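Local coordinates for protein Atp-dependent DNA ligase (Psychromonas sp., PDB 4D05) that catalyses the ATP-dependent joining of DNA strands, passing through a covalent enzyme-adenylate intermediate, at residues V23-D28 and I68-F73; I233-T238 and N244-A249; A32-H37 and W52-F57. All coordinates share one frame; numbering follows the deposited sequence. Where two conformers were deposited one is given.

Contact 1: V23-D28 and I68-F73. With AMP (adenosine monophosphate), chain H; SO4 (sulfate ion), chain C.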
loop_
_atom_site.group_PDB
_atom_site.type_symbol
_atom_site.label_atom_id
_atom_site.label_comp_id
_atom_site.label_asym_id
_atom_site.label_seq_id
_atom_site.Cartn_x
_atom_site.Cartn_y
_atom_site.Cartn_z
ATOM N N VAL A 23 -13.226 5.903 1.674
ATOM C CA VAL A 23 -12.411 4.761 2.064
ATOM C C VAL A 23 -12.591 3.654 1.046
ATOM O O VAL A 23 -13.707 3.309 0.683
ATOM C CB VAL A 23 -12.815 4.260 3.470
ATOM C CG1 VAL A 23 -11.935 3.116 3.900
ATOM C CG2 VAL A 23 -12.773 5.410 4.435
ATOM N N SER A 24 -11.464 3.086 0.606
ATOM C CA SER A 24 -11.471 2.037 -0.386
ATOM C C SER A 24 -10.444 0.982 0.006
ATOM O O SER A 24 -9.580 1.214 0.841
ATOM C CB SER A 24 -11.113 2.632 -1.772
ATOM O OG SER A 24 -9.816 3.199 -1.742
ATOM N N GLU A 25 -10.560 -0.188 -0.592
ATOM C CA GLU A 25 -9.580 -1.268 -0.360
ATOM C C GLU A 25 -8.283 -0.991 -1.107
ATOM O O GLU A 25 -8.270 -0.707 -2.315
ATOM C CB GLU A 25 -10.163 -2.606 -0.813
ATOM C CG GLU A 25 -9.230 -3.792 -0.493
ATOM C CD GLU A 25 -9.833 -5.147 -0.765
ATOM O OE1 GLU A 25 -11.078 -5.241 -0.790
ATOM O OE2 GLU A 25 -9.054 -6.130 -0.949
ATOM N N LYS A 26 -7.174 -1.070 -0.388
ATOM C CA LYS A 26 -5.847 -0.970 -0.987
ATOM C C LYS A 26 -5.594 -2.275 -1.763
ATOM O O LYS A 26 -5.570 -3.344 -1.176
ATOM C CB LYS A 26 -4.826 -0.816 0.139
ATOM C CG LYS A 26 -3.396 -0.518 -0.281
ATOM C CD LYS A 26 -2.567 -0.354 1.001
ATOM C CE LYS A 26 -1.182 0.264 0.699
ATOM N NZ LYS A 26 -0.447 -0.784 -0.017
ATOM N N LEU A 27 -5.416 -2.178 -3.078
ATOM C CA LEU A 27 -5.267 -3.387 -3.897
ATOM C C LEU A 27 -3.789 -3.621 -4.215
ATOM O O LEU A 27 -3.057 -2.692 -4.516
ATOM C CB LEU A 27 -6.027 -3.247 -5.222
ATOM C CG LEU A 27 -7.512 -2.967 -5.115
ATOM C CD1 LEU A 27 -8.176 -3.009 -6.504
ATOM C CD2 LEU A 27 -8.179 -3.950 -4.162
ATOM N N ASP A 28 -3.372 -4.880 -4.125
ATOM C CA ASP A 28 -1.988 -5.260 -4.404
ATOM C C ASP A 28 -1.919 -5.699 -5.867
ATOM O O ASP A 28 -1.988 -6.889 -6.192
ATOM C CB ASP A 28 -1.585 -6.414 -3.501
ATOM C CG ASP A 28 -0.082 -6.684 -3.515
ATOM O OD1 ASP A 28 0.738 -5.832 -3.904
ATOM O OD2 ASP A 28 0.279 -7.766 -3.049
ATOM N N ILE A 68 -6.225 -8.789 -10.500
ATOM C CA ILE A 68 -7.071 -9.942 -10.762
ATOM C C ILE A 68 -7.955 -10.267 -9.585
ATOM O O ILE A 68 -9.182 -10.380 -9.725
ATOM C CB ILE A 68 -6.221 -11.160 -11.130
ATOM C CG1 ILE A 68 -5.486 -10.891 -12.449
ATOM C CG2 ILE A 68 -7.070 -12.429 -11.257
ATOM C CD1 ILE A 68 -4.402 -11.889 -12.785
ATOM N N ALA A 69 -7.325 -10.446 -8.441
ATOM C CA ALA A 69 -8.040 -10.783 -7.190
ATOM C C ALA A 69 -7.087 -10.598 -6.031
ATOM O O ALA A 69 -5.901 -10.419 -6.235
ATOM C CB ALA A 69 -8.475 -12.235 -7.259
ATOM N N ARG A 70 -7.589 -10.676 -4.797
ATOM C CA ARG A 70 -6.704 -10.666 -3.676
ATOM C C ARG A 70 -5.739 -11.849 -3.825
ATOM O O ARG A 70 -6.105 -12.917 -4.323
ATOM C CB ARG A 70 -7.505 -10.830 -2.382
ATOM C CG ARG A 70 -8.404 -9.668 -2.083
ATOM C CD ARG A 70 -9.292 -9.922 -0.855
ATOM N NE ARG A 70 -9.998 -8.721 -0.423
ATOM C CZ ARG A 70 -10.939 -8.726 0.515
ATOM N NH1 ARG A 70 -11.265 -9.861 1.129
ATOM N NH2 ARG A 70 -11.571 -7.608 0.834
ATOM N N GLN A 71 -4.518 -11.626 -3.366
ATOM C CA GLN A 71 -3.467 -12.650 -3.330
ATOM C C GLN A 71 -3.173 -13.225 -4.690
ATOM O O GLN A 71 -2.919 -14.423 -4.815
ATOM C CB GLN A 71 -3.816 -13.769 -2.337
ATOM C CG GLN A 71 -3.987 -13.326 -0.915
ATOM C CD GLN A 71 -2.739 -12.725 -0.317
ATOM O OE1 GLN A 71 -1.657 -13.302 -0.395
ATOM N NE2 GLN A 71 -2.882 -11.562 0.296
ATOM N N GLN A 72 -3.223 -12.367 -5.716
ATOM C CA GLN A 72 -2.776 -12.752 -7.068
ATOM C C GLN A 72 -1.825 -11.728 -7.645
ATOM O O GLN A 72 -1.823 -11.452 -8.865
ATOM C CB GLN A 72 -3.953 -12.949 -8.008
ATOM C CG GLN A 72 -4.791 -14.154 -7.661
ATOM C CD GLN A 72 -4.083 -15.417 -7.976
ATOM O OE1 GLN A 72 -3.909 -16.288 -7.125
ATOM N NE2 GLN A 72 -3.661 -15.545 -9.206
ATOM N N PHE A 73 -0.997 -11.171 -6.776
ATOM C CA PHE A 73 -0.050 -10.183 -7.247
ATOM C C PHE A 73 0.975 -10.744 -8.241
ATOM O O PHE A 73 1.207 -10.143 -9.297
ATOM C CB PHE A 73 0.706 -9.486 -6.106
ATOM C CG PHE A 73 1.779 -8.618 -6.603
ATOM C CD1 PHE A 73 1.497 -7.370 -7.132
ATOM C CD2 PHE A 73 3.082 -9.085 -6.672
ATOM C CE1 PHE A 73 2.504 -6.566 -7.666
ATOM C CE2 PHE A 73 4.077 -8.297 -7.206
ATOM C CZ PHE A 73 3.792 -7.043 -7.709
HETATM P P AMP H . 1.028 0.173 -0.850
HETATM O O1P AMP H . 1.908 0.802 0.192
HETATM O O2P AMP H . 1.457 -0.956 -1.769
HETATM O "O5'" AMP H . 0.377 1.366 -1.669
HETATM C "C5'" AMP H . -0.600 0.960 -2.599
HETATM C "C4'" AMP H . -0.296 1.681 -3.876
HETATM O "O4'" AMP H . -1.254 1.383 -4.868
HETATM C "C3'" AMP H . -0.357 3.142 -3.583
HETATM O "O3'" AMP H . 0.792 3.686 -4.252
HETATM C "C2'" AMP H . -1.642 3.597 -4.211
HETATM O "O2'" AMP H . -1.217 4.852 -4.747
HETATM C "C1'" AMP H . -2.110 2.468 -5.177
HETATM N N9 AMP H . -3.471 1.950 -4.805
HETATM C C8 AMP H . -3.916 0.677 -4.607
HETATM N N7 AMP H . -5.220 0.626 -4.237
HETATM C C5 AMP H . -5.633 1.914 -4.257
HETATM C C6 AMP H . -6.882 2.603 -3.921
HETATM N N6 AMP H . -7.957 1.888 -3.556
HETATM N N1 AMP H . -6.884 3.934 -4.055
HETATM C C2 AMP H . -5.800 4.655 -4.370
HETATM N N3 AMP H . -4.632 4.115 -4.670
HETATM C C4 AMP H . -4.497 2.767 -4.622
HETATM S S SO4 C . 0.772 -12.937 -4.044
HETATM O O1 SO4 C . 0.426 -14.187 -3.303
HETATM O O2 SO4 C . -0.388 -12.005 -4.041
HETATM O O3 SO4 C . 1.914 -12.348 -3.322
HETATM O O4 SO4 C . 1.252 -13.323 -5.389
HETATM O O HOH W 1 -3.355 -9.233 -6.146
#

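Contact 2: I233-T238 and N244-A249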
loop_
_atom_site.group_PDB
_atom_site.type_symbol
_atom_site.label_atom_id
_atom_site.label_comp_id
_atom_site.label_asym_id
_atom_site.label_seq_id
_atom_site.Cartn_x
_atom_site.Cartn_y
_atom_site.Cartn_z
ATOM N N ILE A 233 18.202 -6.418 10.714
ATOM C CA ILE A 233 16.965 -7.099 11.024
ATOM C C ILE A 233 15.813 -6.262 10.525
ATOM O O ILE A 233 15.976 -5.064 10.284
ATOM C CB ILE A 233 16.828 -7.411 12.546
ATOM C CG1 ILE A 233 16.783 -6.139 13.419
ATOM C CG2 ILE A 233 17.997 -8.314 12.955
ATOM C CD1 ILE A 233 15.425 -5.516 13.555
ATOM N N THR A 234 14.654 -6.912 10.383
ATOM C CA THR A 234 13.424 -6.216 10.075
ATOM C C THR A 234 12.591 -6.148 11.341
ATOM O O THR A 234 12.466 -7.145 12.067
ATOM C CB THR A 234 12.630 -6.957 9.006
ATOM O OG1 THR A 234 13.346 -6.888 7.767
ATOM C CG2 THR A 234 11.259 -6.315 8.818
ATOM N N TYR A 235 12.046 -4.962 11.599
ATOM C CA TYR A 235 11.133 -4.765 12.709
ATOM C C TYR A 235 9.813 -4.251 12.163
ATOM O O TYR A 235 9.756 -3.738 11.047
ATOM C CB TYR A 235 11.708 -3.818 13.747
ATOM C CG TYR A 235 11.939 -2.416 13.263
ATOM C CD1 TYR A 235 13.119 -2.075 12.613
ATOM C CD2 TYR A 235 10.996 -1.434 13.476
ATOM C CE1 TYR A 235 13.343 -0.772 12.156
ATOM C CE2 TYR A 235 11.199 -0.137 13.034
ATOM C CZ TYR A 235 12.368 0.191 12.362
ATOM O OH TYR A 235 12.568 1.502 11.942
ATOM N N ARG A 236 8.779 -4.411 12.977
ATOM C CA ARG A 236 7.426 -4.050 12.624
ATOM C C ARG A 236 6.979 -2.970 13.588
ATOM O O ARG A 236 7.409 -2.949 14.752
ATOM C CB ARG A 236 6.560 -5.308 12.733
ATOM C CG ARG A 236 5.106 -5.095 12.422
ATOM C CD ARG A 236 4.397 -6.409 12.340
ATOM N NE ARG A 236 4.964 -7.278 11.308
ATOM C CZ ARG A 236 4.525 -8.514 11.070
ATOM N NH1 ARG A 236 3.512 -9.036 11.780
ATOM N NH2 ARG A 236 5.084 -9.240 10.121
ATOM N N PHE A 237 6.176 -2.017 13.106
ATOM C CA PHE A 237 5.781 -0.890 13.933
ATOM C C PHE A 237 4.569 -0.202 13.324
ATOM O O PHE A 237 4.142 -0.547 12.241
ATOM C CB PHE A 237 6.945 0.106 14.043
ATOM C CG PHE A 237 7.241 0.835 12.759
ATOM C CD1 PHE A 237 7.942 0.224 11.750
ATOM C CD2 PHE A 237 6.810 2.152 12.564
ATOM C CE1 PHE A 237 8.221 0.895 10.564
ATOM C CE2 PHE A 237 7.101 2.832 11.369
ATOM C CZ PHE A 237 7.816 2.193 10.378
ATOM N N THR A 238 4.049 0.797 13.997
ATOM C CA THR A 238 3.054 1.651 13.333
ATOM C C THR A 238 3.149 3.084 13.861
ATOM O O THR A 238 2.878 3.346 15.027
ATOM C CB THR A 238 1.639 1.054 13.430
ATOM O OG1 THR A 238 0.753 1.892 12.680
ATOM C CG2 THR A 238 1.158 0.971 14.863
ATOM N N ASN A 244 10.916 10.492 17.571
ATOM C CA ASN A 244 10.929 9.757 16.307
ATOM C C ASN A 244 11.219 8.259 16.459
ATOM O O ASN A 244 11.828 7.630 15.576
ATOM C CB ASN A 244 11.942 10.349 15.329
ATOM C CG ASN A 244 11.643 9.961 13.894
ATOM O OD1 ASN A 244 10.499 9.649 13.556
ATOM N ND2 ASN A 244 12.673 9.921 13.057
ATOM N N ILE A 245 10.780 7.690 17.571
ATOM C CA ILE A 245 10.976 6.269 17.791
ATOM C C ILE A 245 9.810 5.490 17.161
ATOM O O ILE A 245 8.640 5.835 17.377
ATOM C CB ILE A 245 11.077 5.964 19.272
ATOM C CG1 ILE A 245 12.291 6.698 19.852
ATOM C CG2 ILE A 245 11.174 4.464 19.468
ATOM C CD1 ILE A 245 12.378 6.733 21.383
ATOM N N PRO A 246 10.105 4.435 16.382
ATOM C CA PRO A 246 8.980 3.629 15.868
ATOM C C PRO A 246 8.101 3.094 16.996
ATOM O O PRO A 246 8.590 2.559 18.001
ATOM C CB PRO A 246 9.676 2.474 15.123
ATOM C CG PRO A 246 11.019 3.075 14.708
ATOM C CD PRO A 246 11.400 3.959 15.885
ATOM N N ARG A 247 6.796 3.255 16.821
ATOM C CA ARG A 247 5.841 2.942 17.861
ATOM C C ARG A 247 5.401 1.476 17.798
ATOM O O ARG A 247 5.172 0.915 16.723
ATOM C CB ARG A 247 4.639 3.897 17.714
ATOM C CG ARG A 247 3.867 4.187 18.979
ATOM C CD ARG A 247 2.824 5.344 18.764
ATOM N NE ARG A 247 2.042 5.078 17.569
ATOM C CZ ARG A 247 1.473 5.993 16.795
ATOM N NH1 ARG A 247 1.580 7.300 17.070
ATOM N NH2 ARG A 247 0.794 5.582 15.728
ATOM N N PHE A 248 5.298 0.853 18.966
ATOM C CA PHE A 248 4.879 -0.551 19.098
ATOM C C PHE A 248 5.794 -1.466 18.288
ATOM O O PHE A 248 5.339 -2.389 17.630
ATOM C CB PHE A 248 3.409 -0.711 18.671
ATOM C CG PHE A 248 2.498 0.277 19.336
ATOM C CD1 PHE A 248 2.547 0.459 20.715
ATOM C CD2 PHE A 248 1.598 1.031 18.594
ATOM C CE1 PHE A 248 1.733 1.387 21.316
ATOM C CE2 PHE A 248 0.778 1.955 19.203
ATOM C CZ PHE A 248 0.842 2.126 20.556
ATOM N N ALA A 249 7.097 -1.205 18.353
ATOM C CA ALA A 249 8.068 -1.933 17.557
ATOM C C ALA A 249 8.283 -3.363 18.082
ATOM O O ALA A 249 8.329 -3.598 19.296
ATOM C CB ALA A 249 9.358 -1.180 17.563
#

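Contact 3: A32-H37 and W52-F57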
loop_
_atom_site.group_PDB
_atom_site.type_symbol
_atom_site.label_atom_id
_atom_site.label_comp_id
_atom_site.label_asym_id
_atom_site.label_seq_id
_atom_site.Cartn_x
_atom_site.Cartn_y
_atom_site.Cartn_z
ATOM N N ALA A 32 -1.296 1.489 -13.081
ATOM C CA ALA A 32 -1.277 1.894 -14.484
ATOM C C ALA A 32 -1.975 3.242 -14.624
ATOM O O ALA A 32 -2.994 3.497 -13.988
ATOM C CB ALA A 32 -1.949 0.853 -15.368
ATOM N N TYR A 33 -1.410 4.086 -15.480
ATOM C CA TYR A 33 -1.984 5.355 -15.844
ATOM C C TYR A 33 -2.466 5.240 -17.281
ATOM O O TYR A 33 -1.697 4.929 -18.197
ATOM C CB TYR A 33 -0.916 6.432 -15.733
ATOM C CG TYR A 33 -1.309 7.785 -16.252
ATOM C CD1 TYR A 33 -2.055 8.628 -15.502
ATOM C CD2 TYR A 33 -0.877 8.233 -17.479
ATOM C CE1 TYR A 33 -2.396 9.910 -15.972
ATOM C CE2 TYR A 33 -1.205 9.485 -17.952
ATOM C CZ TYR A 33 -1.985 10.305 -17.203
ATOM O OH TYR A 33 -2.337 11.559 -17.647
ATOM N N TRP A 34 -3.760 5.467 -17.455
ATOM C CA TRP A 34 -4.369 5.528 -18.786
ATOM C C TRP A 34 -4.388 6.948 -19.257
ATOM O O TRP A 34 -5.006 7.819 -18.651
ATOM C CB TRP A 34 -5.784 4.973 -18.733
ATOM C CG TRP A 34 -6.618 5.162 -19.958
ATOM C CD1 TRP A 34 -7.611 6.069 -20.115
ATOM C CD2 TRP A 34 -6.561 4.414 -21.182
ATOM N NE1 TRP A 34 -8.188 5.942 -21.353
ATOM C CE2 TRP A 34 -7.566 4.930 -22.031
ATOM C CE3 TRP A 34 -5.778 3.361 -21.638
ATOM C CZ2 TRP A 34 -7.786 4.434 -23.305
ATOM C CZ3 TRP A 34 -6.004 2.866 -22.895
ATOM C CH2 TRP A 34 -6.997 3.402 -23.719
ATOM N N ASN A 35 -3.680 7.202 -20.365
ATOM C CA ASN A 35 -3.541 8.559 -20.813
ATOM C C ASN A 35 -4.575 8.957 -21.856
ATOM O O ASN A 35 -4.471 10.041 -22.426
ATOM C CB ASN A 35 -2.122 8.835 -21.325
ATOM C CG ASN A 35 -1.794 8.109 -22.617
ATOM O OD1 ASN A 35 -2.597 7.391 -23.142
ATOM N ND2 ASN A 35 -0.589 8.330 -23.131
ATOM N N GLY A 36 -5.533 8.068 -22.120
ATOM C CA GLY A 36 -6.529 8.265 -23.152
ATOM C C GLY A 36 -6.382 7.339 -24.341
ATOM O O GLY A 36 -7.319 7.159 -25.101
ATOM N N HIS A 37 -5.216 6.716 -24.482
ATOM C CA HIS A 37 -5.017 5.744 -25.561
ATOM C C HIS A 37 -4.093 4.568 -25.235
ATOM O O HIS A 37 -4.043 3.615 -25.998
ATOM C CB HIS A 37 -4.543 6.430 -26.857
ATOM C CG HIS A 37 -3.240 7.159 -26.723
ATOM N ND1 HIS A 37 -3.147 8.455 -26.266
ATOM C CD2 HIS A 37 -1.978 6.781 -27.026
ATOM C CE1 HIS A 37 -1.886 8.835 -26.263
ATOM N NE2 HIS A 37 -1.156 7.835 -26.725
ATOM N N TRP A 52 -8.177 -5.490 -27.624
ATOM C CA TRP A 52 -9.501 -5.835 -27.103
ATOM C C TRP A 52 -9.641 -5.509 -25.613
ATOM O O TRP A 52 -10.766 -5.363 -25.099
ATOM C CB TRP A 52 -9.828 -7.325 -27.363
ATOM C CG TRP A 52 -8.691 -8.266 -27.044
ATOM C CD1 TRP A 52 -7.779 -8.765 -27.929
ATOM C CD2 TRP A 52 -8.329 -8.798 -25.753
ATOM N NE1 TRP A 52 -6.894 -9.570 -27.286
ATOM C CE2 TRP A 52 -7.213 -9.622 -25.954
ATOM C CE3 TRP A 52 -8.865 -8.690 -24.468
ATOM C CZ2 TRP A 52 -6.592 -10.316 -24.913
ATOM C CZ3 TRP A 52 -8.242 -9.399 -23.425
ATOM C CH2 TRP A 52 -7.133 -10.198 -23.664
ATOM N N PHE A 53 -8.523 -5.401 -24.905
ATOM C CA PHE A 53 -8.578 -5.059 -23.475
ATOM C C PHE A 53 -8.942 -3.581 -23.283
ATOM O O PHE A 53 -9.740 -3.236 -22.422
ATOM C CB PHE A 53 -7.234 -5.359 -22.821
ATOM C CG PHE A 53 -7.236 -5.185 -21.325
ATOM C CD1 PHE A 53 -7.673 -6.230 -20.491
ATOM C CD2 PHE A 53 -6.794 -4.006 -20.744
ATOM C CE1 PHE A 53 -7.688 -6.054 -19.113
ATOM C CE2 PHE A 53 -6.815 -3.853 -19.371
ATOM C CZ PHE A 53 -7.263 -4.876 -18.565
ATOM N N ILE A 54 -8.380 -2.714 -24.121
ATOM C CA ILE A 54 -8.555 -1.270 -23.943
ATOM C C ILE A 54 -9.571 -0.654 -24.917
ATOM O O ILE A 54 -9.895 0.519 -24.803
ATOM C CB ILE A 54 -7.236 -0.529 -24.119
ATOM C CG1 ILE A 54 -6.723 -0.707 -25.558
ATOM C CG2 ILE A 54 -6.189 -0.971 -23.041
ATOM C CD1 ILE A 54 -5.511 0.186 -25.907
ATOM N N ALA A 55 -10.059 -1.438 -25.878
ATOM C CA ALA A 55 -10.856 -0.890 -26.974
ATOM C C ALA A 55 -12.064 -0.044 -26.562
ATOM O O ALA A 55 -12.394 0.940 -27.238
ATOM C CB ALA A 55 -11.316 -2.003 -27.887
ATOM N N SER A 56 -12.724 -0.444 -25.476
ATOM C CA SER A 56 -13.930 0.233 -25.036
ATOM C C SER A 56 -13.669 1.463 -24.161
ATOM O O SER A 56 -14.581 2.222 -23.858
ATOM C CB SER A 56 -14.765 -0.749 -24.224
ATOM O OG SER A 56 -14.062 -1.025 -23.003
ATOM N N PHE A 57 -12.438 1.619 -23.693
ATOM C CA PHE A 57 -12.138 2.623 -22.672
ATOM C C PHE A 57 -12.431 4.028 -23.192
ATOM O O PHE A 57 -12.198 4.332 -24.372
ATOM C CB PHE A 57 -10.653 2.578 -22.249
ATOM C CG PHE A 57 -10.260 1.382 -21.400
ATOM C CD1 PHE A 57 -11.121 0.303 -21.182
ATOM C CD2 PHE A 57 -9.013 1.367 -20.826
ATOM C CE1 PHE A 57 -10.704 -0.784 -20.405
ATOM C CE2 PHE A 57 -8.567 0.310 -20.066
ATOM C CZ PHE A 57 -9.419 -0.786 -19.836
#

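Contact 1: V23-D28 and I68-F73
Glu-25 and Arg-70 form the firm end of this contact, a side-on salt bridge in which two guanidinium nitrogens each take one carboxylate oxygen. Arg-70 NE donates to Glu-25 OE2 over 2.8 Å, reaching it on the syn side, while Arg-70 NH2 donates almost straight, at 170°, to Glu-25 OE1 over 2.9 Å. The grip is not flat: the two planar groups are turned 50° apart, and OE1 is met from above the carboxylate plane. Glu-25 gets there because CG stands anti to the backbone N (chi1 -175°) and the chain stays extended, while Val-147 of helix 137-149 touches its flank. The third guanidinium nitrogen, Arg-70 NH1, bonds to Gly-150 O. Directly after Glu-25 the chain enters the KxDG signature of the nucleotidyltransferases, which starts at Lys-26. Lys-26 NZ is joined covalently to the phosphorus of AMP, atom P, at 1.9 Å. The backbone N of Leu-27 donates to AMP N7 over 3.0 Å. Ser-24 OG and Glu-25 O both accept from the adenine amino group, N6, so Glu-25 reads the base with its backbone and holds the 68-73 loop with its side chain. Toward Asp-28 the contact becomes looser and wetter. The Asp-28 carboxylate lies nearly parallel to the ring of Phe-73 but meets it mainly through Asp-28 OD2 and Phe-73 CB, 3.5 Å apart, and Asp-28 O sits at the ring edge. A water lies between the segments, accepting from Gln-72 N and within donating distance of Asp-28 O and Ala-69 O, though more acceptors surround it than it has protons. Gln-72 is the N-cap of helix 73-80, at whose start a sulfate, probably from the crystallisation liquor, accepts at its O2 from Phe-73 N over 2.9 Å.

Contact 2: I233-T238 and N244-A249
Tyr-235 is the first residue of strand 232-237 to touch the returning chain, in a beta hairpin of the OB domain whose second arm continues as strand 250-256. The CG corner of Pro-246 lies 3.6 Å from Tyr-235 CE2, the ring and the proline crossing at about a right angle, and the phenol OH is tied to Asn-206 ND2. Next, Arg-236 contributes its backbone: Arg-236 O receives a CA-H...O contact from Ala-249 CA at 3.1 Å, just before regular strand pairing with Ser-250 takes over. Its side chain leads away, toward a cation-pi contact with Phe-178. Phe-237 follows, CG set between the backbone N and the carbonyl carbon (chi1 70°), which lays the ring beside Pro-246, with Phe-237 CG 3.8 Å from Pro-246 CB. That proline is thus shared by two aromatic rings. At Thr-238 the two arms are joined by a backbone hydrogen bond, Thr-238 N to Arg-247 O, 3.0 Å long and 165° at the hydrogen. Arg-247 then bends at chi3 to bring its guanidinium near Thr-238 O, and touches Gln-14, far off in the sequence and within the nucleotidyltransferase region. With an alanine here, the touch on Gln-14 would probably be lost and the ring of Phe-248 left freer to turn, without the methylene that lies across it. That methylene, Arg-247 CG, stands 3.8 Å above the centre of the Phe-248 ring, while Thr-238 CG2 meets the same ring at its edge, 3.8 Å from Phe-248 CD2.

Contact 3: A32-H37 and W52-F57
Trp-34 packs against Ile-54 and Phe-57 in an apolar, largely aromatic contact that joins the end of strand 30-34 to the short helix 51-54 and the turn following it, towards the outer end of the nucleotidyltransferase domain. The indole is the centrepiece. With CG anti to the backbone N (chi1 171°), it swings off the strand so that Phe-57 arrives over one face in a T-shaped arrangement: the phenyl edge points at the six-membered ring, centroids 5.1 Å apart and planes at 75°. Phe-57 CD2 is the atom over that face, and Phe-57 CB lies alongside, 3.6 Å from Trp-34 CZ2. Ile-54 comes in obliquely at the far corner of the indole, its CB 3.8 Å from Trp-34 CZ3. The opposite indole face is covered by the indole's own chain, which folds back so that Gly-36 C lies 3.2 Å above the ring plane. Here the backbone angles of Gly-36 would press a beta carbon against the preceding carbonyl O, and an Asx turn fixes the bend, Asn-35 OD1 accepting from His-37 N over 3.0 Å. On the other side, a type I turn from Ile-54 to Phe-57, closed by Phe-57 N bonding to Ile-54 O, places the phenyl face directly over Ile-54 CA. Met-62 and Leu-39 of neighbouring strands extend the apolar cluster. The indole's polar atom is served separately, Trp-34 NE1 bonding to Pro-58 O; the union of strand and helix across this contact therefore rests on shape and ring orientation, while polar bonds shape the turn that presents Phe-57 and the one that backs the indole.

Overall arrangement
Along the chain, contact 3 is nested inside the loop that contact 1 closes, and contact 2 follows much later. Contacts 1 and 3 belong to the nucleotidyltransferase domain, with centres about 20 Å apart. Strands 21-26 and 30-34 are consecutive yet lie in different sheets, and strand 62-67, beside 30-34, leads into the 68-73 loop. Contact 1 holds the adenylated lysine, whereas contact 3 lies toward the outer end of this domain. Contact 2 belongs to the antiparallel OB sheet, its centre about 25 Å from contact 1 and 41 Å from contact 3, across the chain's centre. The spacing illustrates the two-domain build of a minimal ligase, with the nucleotide site facing the OB domain.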